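Local coordinates for beta-N-acetylglucosaminidase-like protein Glycoside hydrolase family 20 (PDB 6YHH), which probably removes terminal beta-linked N-acetylglucosamine units from chitin oligosaccharides, as a chitobiase of glycoside hydrolase family 20, at residues G148-A153 against V177-L182; V228-V233 against Y310-G315. All blocks are in the same frame, centred on the assembly; numbering follows the deposited sequence.

Contact 1: residues G148-A153 against V177-L182; sequences GLMLDA and VFHWHL
Met150 lays its side chain over the imidazole of His179, both pointing the same way from neighbouring strands. Its CG stands above the middle of the ring, 3.5 Å from the centroid and 11° off the normal, a CH-pi contact. Met150 CG lies anti to the backbone N (chi1 -169°) and the chain runs on extended to SD, which is still over the His179 ring and comes within 3.9 Å of His181 CB; the bend at chi3 turns only CE. Five backbone hydrogen bonds hold the strands in parallel register; in one, Leu151 N reaches His179 O at 2.8 Å. Strands 146-152 and 177-184, with helix 160-172 between them, form the beta-alpha-beta unit that opens the (beta/alpha)8 barrel of the catalytic domain. Met150, Asp152, His179 and His181 face the barrel interior, where His179 ND1 bonds Glu447 and NE2 bonds Glu230. A leucine in place of His179 would probably leave both carboxylates short of a partner and Met150 CG without its ring. Asp152 and His181 run alongside, carboxylate and imidazole planes 76° apart, with Asp152 OD1 held by Ser154 N and His181 NE2 by Asp184. Toward the helix layer, Leu151 CB packs 3.7 Å from Phe178 CE1, while Leu151 CD2 reaches Trp180 CD1 at 4.0 Å. Phe178 CE2 and Leu182 CD2 cover opposite faces of that indole.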
loop_
_atom_site.group_PDB
_atom_site.type_symbol
_atom_site.label_atom_id
_atom_site.label_comp_id
_atom_site.label_asym_id
_atom_site.label_seq_id
_atom_site.Cartn_x
_atom_site.Cartn_y
_atom_site.Cartn_z
ATOM N N GLY A 148 8.335 17.904 -13.452
ATOM C CA GLY A 148 8.870 17.144 -12.336
ATOM C C GLY A 148 8.078 17.102 -11.024
ATOM O O GLY A 148 7.226 17.977 -10.735
ATOM N N LEU A 149 8.340 16.046 -10.292
ATOM C CA LEU A 149 7.992 15.953 -8.853
ATOM C C LEU A 149 9.292 15.710 -8.093
ATOM O O LEU A 149 10.024 14.791 -8.452
ATOM C CB LEU A 149 7.054 14.742 -8.528
ATOM C CG LEU A 149 6.661 14.530 -7.067
ATOM C CD1 LEU A 149 5.838 15.639 -6.455
ATOM C CD2 LEU A 149 5.917 13.177 -6.941
ATOM N N MET A 150 9.478 16.476 -7.015
ATOM C CA MET A 150 10.517 16.243 -6.031
ATOM C C MET A 150 9.924 15.449 -4.864
ATOM O O MET A 150 8.931 15.862 -4.300
ATOM C CB MET A 150 11.126 17.508 -5.510
ATOM C CG MET A 150 12.375 17.226 -4.700
ATOM S SD MET A 150 12.762 18.516 -3.517
ATOM C CE MET A 150 11.464 18.002 -2.382
ATOM N N LEU A 151 10.568 14.360 -4.490
ATOM C CA LEU A 151 10.198 13.590 -3.252
ATOM C C LEU A 151 11.278 13.733 -2.186
ATOM O O LEU A 151 12.469 13.472 -2.465
ATOM C CB LEU A 151 10.025 12.115 -3.570
ATOM C CG LEU A 151 9.619 11.141 -2.433
ATOM C CD1 LEU A 151 8.785 9.947 -2.981
ATOM C CD2 LEU A 151 10.823 10.621 -1.690
ATOM N N ASP A 152 10.899 14.283 -1.046
ATOM C CA ASP A 152 11.805 14.426 0.157
ATOM C C ASP A 152 11.807 13.123 0.902
ATOM O O ASP A 152 10.792 12.716 1.528
ATOM C CB ASP A 152 11.276 15.573 0.990
ATOM C CG ASP A 152 11.971 15.795 2.295
ATOM O OD1 ASP A 152 12.939 15.056 2.681
ATOM O OD2 ASP A 152 11.500 16.722 3.014
ATOM N N ALA A 153 12.915 12.383 0.785
ATOM C CA ALA A 153 13.021 11.119 1.496
ATOM C C ALA A 153 13.738 11.267 2.862
ATOM O O ALA A 153 13.906 10.294 3.602
ATOM C CB ALA A 153 13.768 10.113 0.631
ATOM N N VAL A 177 10.200 13.891 -14.887
ATOM C CA VAL A 177 11.346 14.088 -13.999
ATOM C C VAL A 177 10.940 13.736 -12.568
ATOM O O VAL A 177 9.902 14.202 -12.037
ATOM C CB VAL A 177 11.893 15.494 -14.039
ATOM C CG1 VAL A 177 12.977 15.674 -13.035
ATOM C CG2 VAL A 177 12.353 15.921 -15.453
ATOM N N PHE A 178 11.786 12.922 -11.961
ATOM C CA PHE A 178 11.633 12.590 -10.524
ATOM C C PHE A 178 12.886 13.050 -9.832
ATOM O O PHE A 178 13.971 12.550 -10.085
ATOM C CB PHE A 178 11.447 11.127 -10.382
ATOM C CG PHE A 178 11.375 10.627 -8.945
ATOM C CD1 PHE A 178 10.232 10.832 -8.176
ATOM C CD2 PHE A 178 12.439 10.003 -8.352
ATOM C CE1 PHE A 178 10.155 10.392 -6.881
ATOM C CE2 PHE A 178 12.306 9.551 -7.024
ATOM C CZ PHE A 178 11.175 9.730 -6.338
ATOM N N HIS A 179 12.751 14.088 -9.036
ATOM C CA HIS A 179 13.868 14.670 -8.310
ATOM C C HIS A 179 13.826 14.077 -6.880
ATOM O O HIS A 179 12.877 14.199 -6.129
ATOM C CB HIS A 179 13.764 16.186 -8.389
ATOM C CG HIS A 179 14.604 16.980 -7.443
ATOM N ND1 HIS A 179 14.383 18.334 -7.294
ATOM C CD2 HIS A 179 15.632 16.669 -6.590
ATOM C CE1 HIS A 179 15.187 18.813 -6.367
ATOM N NE2 HIS A 179 15.960 17.835 -5.935
ATOM N N TRP A 180 14.933 13.444 -6.515
ATOM C CA TRP A 180 14.969 12.631 -5.268
ATOM C C TRP A 180 15.863 13.359 -4.245
ATOM O O TRP A 180 17.103 13.436 -4.379
ATOM C CB TRP A 180 15.501 11.239 -5.615
ATOM C CG TRP A 180 15.059 10.068 -4.763
ATOM C CD1 TRP A 180 14.253 10.036 -3.656
ATOM C CD2 TRP A 180 15.396 8.691 -5.050
ATOM N NE1 TRP A 180 14.035 8.744 -3.248
ATOM C CE2 TRP A 180 14.723 7.886 -4.094
ATOM C CE3 TRP A 180 16.155 8.088 -6.036
ATOM C CZ2 TRP A 180 14.816 6.505 -4.107
ATOM C CZ3 TRP A 180 16.291 6.710 -6.022
ATOM C CH2 TRP A 180 15.600 5.946 -5.065
ATOM N N HIS A 181 15.220 13.940 -3.243
ATOM C CA HIS A 181 15.897 14.726 -2.202
ATOM C C HIS A 181 16.280 13.756 -1.109
ATOM O O HIS A 181 15.431 13.391 -0.271
ATOM C CB HIS A 181 14.959 15.889 -1.749
ATOM C CG HIS A 181 15.561 16.828 -0.732
ATOM N ND1 HIS A 181 16.224 17.970 -1.108
ATOM C CD2 HIS A 181 15.648 16.792 0.630
ATOM C CE1 HIS A 181 16.706 18.570 -0.044
ATOM N NE2 HIS A 181 16.330 17.907 1.025
ATOM N N LEU A 182 17.537 13.273 -1.202
ATOM C CA LEU A 182 17.987 12.081 -0.557
ATOM C C LEU A 182 18.770 12.293 0.752
ATOM O O LEU A 182 19.108 11.323 1.439
ATOM C CB LEU A 182 18.851 11.271 -1.535
ATOM C CG LEU A 182 18.132 10.560 -2.659
ATOM C CD1 LEU A 182 19.081 10.274 -3.806
ATOM C CD2 LEU A 182 17.616 9.299 -2.056
#

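Contact 2: residues V228-V233 against Y310-G315; sequences VPEIDV and YFHIGG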
loop_
_atom_site.group_PDB
_atom_site.type_symbol
_atom_site.label_atom_id
_atom_site.label_comp_id
_atom_site.label_asym_id
_atom_site.label_seq_id
_atom_site.Cartn_x
_atom_site.Cartn_y
_atom_site.Cartn_z
ATOM N N VAL A 228 16.705 12.735 -11.028
ATOM C CA VAL A 228 17.662 13.744 -10.673
ATOM C C VAL A 228 17.908 13.584 -9.153
ATOM O O VAL A 228 17.027 13.913 -8.334
ATOM C CB VAL A 228 17.187 15.184 -11.026
ATOM C CG1 VAL A 228 18.194 16.178 -10.558
ATOM C CG2 VAL A 228 16.918 15.300 -12.527
ATOM N N PRO A 229 19.059 12.999 -8.765
ATOM C CA PRO A 229 19.425 12.910 -7.337
ATOM C C PRO A 229 19.897 14.205 -6.739
ATOM O O PRO A 229 20.435 15.069 -7.436
ATOM C CB PRO A 229 20.590 11.898 -7.381
ATOM C CG PRO A 229 21.278 12.315 -8.665
ATOM C CD PRO A 229 20.163 12.541 -9.628
ATOM N N GLU A 230 19.629 14.406 -5.442
ATOM C CA GLU A 230 20.104 15.593 -4.731
ATOM C C GLU A 230 20.785 15.221 -3.465
ATOM O O GLU A 230 20.228 14.495 -2.619
ATOM C CB GLU A 230 18.979 16.579 -4.416
ATOM C CG GLU A 230 19.449 17.893 -3.796
ATOM C CD GLU A 230 18.336 18.792 -3.246
ATOM O OE1 GLU A 230 17.128 18.562 -3.611
ATOM O OE2 GLU A 230 18.635 19.729 -2.479
ATOM N N ILE A 231 22.011 15.692 -3.337
ATOM C CA ILE A 231 22.743 15.714 -2.089
ATOM C C ILE A 231 22.934 17.178 -1.682
ATOM O O ILE A 231 23.764 17.899 -2.250
ATOM C CB ILE A 231 24.106 15.008 -2.192
ATOM C CG1 ILE A 231 23.900 13.525 -2.480
ATOM C CG2 ILE A 231 24.789 15.128 -0.860
ATOM C CD1 ILE A 231 25.249 12.791 -2.669
ATOM N N ASP A 232 22.119 17.663 -0.735
ATOM C CA ASP A 232 22.039 19.060 -0.448
ATOM C C ASP A 232 23.201 19.541 0.458
ATOM O O ASP A 232 23.319 19.113 1.608
ATOM C CB ASP A 232 20.657 19.298 0.226
ATOM C CG ASP A 232 20.327 20.755 0.459
ATOM O OD1 ASP A 232 21.197 21.607 0.317
ATOM O OD2 ASP A 232 19.134 21.028 0.831
ATOM N N VAL A 233 24.034 20.437 -0.092
ATOM C CA VAL A 233 25.221 20.966 0.563
ATOM C C VAL A 233 25.354 22.438 0.257
ATOM O O VAL A 233 24.901 22.882 -0.850
ATOM C CB VAL A 233 26.497 20.197 0.097
ATOM C CG1 VAL A 233 26.499 18.807 0.663
ATOM C CG2 VAL A 233 26.644 20.181 -1.417
ATOM N N TYR A 310 22.100 15.047 -14.846
ATOM C CA TYR A 310 21.993 16.173 -13.920
ATOM C C TYR A 310 22.172 15.683 -12.481
ATOM O O TYR A 310 21.617 14.652 -12.074
ATOM C CB TYR A 310 20.632 16.879 -14.050
ATOM C CG TYR A 310 20.373 17.200 -15.490
ATOM C CD1 TYR A 310 20.962 18.286 -16.030
ATOM C CD2 TYR A 310 19.747 16.321 -16.292
ATOM C CE1 TYR A 310 20.820 18.559 -17.387
ATOM C CE2 TYR A 310 19.596 16.543 -17.634
ATOM C CZ TYR A 310 20.140 17.693 -18.168
ATOM O OH TYR A 310 20.026 17.944 -19.547
ATOM N N PHE A 311 22.928 16.443 -11.717
ATOM C CA PHE A 311 23.165 16.143 -10.316
ATOM C C PHE A 311 22.894 17.407 -9.511
ATOM O O PHE A 311 23.527 18.447 -9.744
ATOM C CB PHE A 311 24.581 15.561 -10.012
ATOM C CG PHE A 311 24.637 14.847 -8.724
ATOM C CD1 PHE A 311 24.584 15.531 -7.506
ATOM C CD2 PHE A 311 24.680 13.461 -8.746
ATOM C CE1 PHE A 311 24.602 14.761 -6.296
ATOM C CE2 PHE A 311 24.655 12.715 -7.560
ATOM C CZ PHE A 311 24.561 13.365 -6.354
ATOM N N HIS A 312 21.947 17.326 -8.577
ATOM C CA HIS A 312 21.523 18.463 -7.746
ATOM C C HIS A 312 22.368 18.460 -6.481
ATOM O O HIS A 312 22.360 17.514 -5.718
ATOM C CB HIS A 312 20.006 18.343 -7.515
ATOM C CG HIS A 312 19.280 19.611 -7.192
ATOM N ND1 HIS A 312 19.615 20.482 -6.160
ATOM C CD2 HIS A 312 18.111 20.075 -7.703
ATOM C CE1 HIS A 312 18.701 21.431 -6.092
ATOM N NE2 HIS A 312 17.791 21.212 -7.025
ATOM N N ILE A 313 23.041 19.585 -6.188
ATOM C CA ILE A 313 23.849 19.749 -4.997
ATOM C C ILE A 313 23.169 20.616 -3.977
ATOM O O ILE A 313 23.710 21.063 -2.999
ATOM C CB ILE A 313 25.295 20.220 -5.342
ATOM C CG1 ILE A 313 25.311 21.510 -6.184
ATOM C CG2 ILE A 313 26.069 19.082 -6.014
ATOM C CD1 ILE A 313 24.688 22.704 -5.621
ATOM N N GLY A 314 21.874 20.889 -4.198
ATOM C CA GLY A 314 21.174 21.677 -3.197
ATOM C C GLY A 314 21.598 23.125 -3.061
ATOM O O GLY A 314 21.542 23.890 -4.044
ATOM N N GLY A 315 21.958 23.566 -1.853
ATOM C CA GLY A 315 22.475 24.894 -1.632
ATOM C C GLY A 315 21.496 25.884 -1.027
ATOM O O GLY A 315 21.797 27.058 -0.999
#
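Glu230 lies alongside His312, its carboxylate stacked on the imidazole with the two planes 25° apart. Strands 226-230 and 310-312 run parallel here as neighbouring staves of the (beta/alpha)8 barrel, and both segments continue into loops at the C-terminal ends of the strands, where such barrels carry their active sites. Glu230 CG is anti to the backbone N (chi1 -174°) and the chain stays extended beyond it, which brings CG to 3.5 Å from His312 ND1 and sets OE1 above the ring centre. The carboxylate is bonded elsewhere: OE1 receives His179 and His181, OE2 receives Trp366. His312 is fixed in rotation by bonds at both nitrogens, NE2 to His381 and ND1 to Gly314 N, which lies 3.0 Å from ND1 in the ring plane. Backbone bonds join His312 N to Pro229 O and Ile231 N to His312 O. On the outward side, Phe311 turns its ring back across the seam: Pro229 CG packs 3.6 Å from Phe311 CE2, while Ile231 CD1 comes in at the ring edge, 3.8 Å from Phe311 CZ. Val233 N then bonds Ile313 O, and Val233 CG2 rests against that same oxygen at 3.4 Å. Gly314 has positive phi, and a side chain there would run into the Asp232 carboxylate. Asp232, with CG anti to its N (chi1 -173°), extends OD1 to Gly315 N, 3.0 Å away, and the donor approaches from above the carboxylate plane.

In the fold
Both contacts are buried and join parallel strands of the same barrel; strands 177-184 and 226-230 sit side by side, so together they span four of its staves. Contact 1 is the regular one, paired residue by residue within a beta-alpha-beta unit, whereas contact 2 has a single bridge, then loops, and joins segments far apart in sequence. Both lie close to the predicted proton donor Glu317. Sulfur and CH-pi packing mark the inner face of contact 1; a carboxylate stacked on a histidine and another bonded to the backbone N of a glycine mark contact 2. They meet inside the barrel, where Glu230 OE1 lies 2.7 Å from His179 NE2 and the imidazoles of His179 and His312 stack.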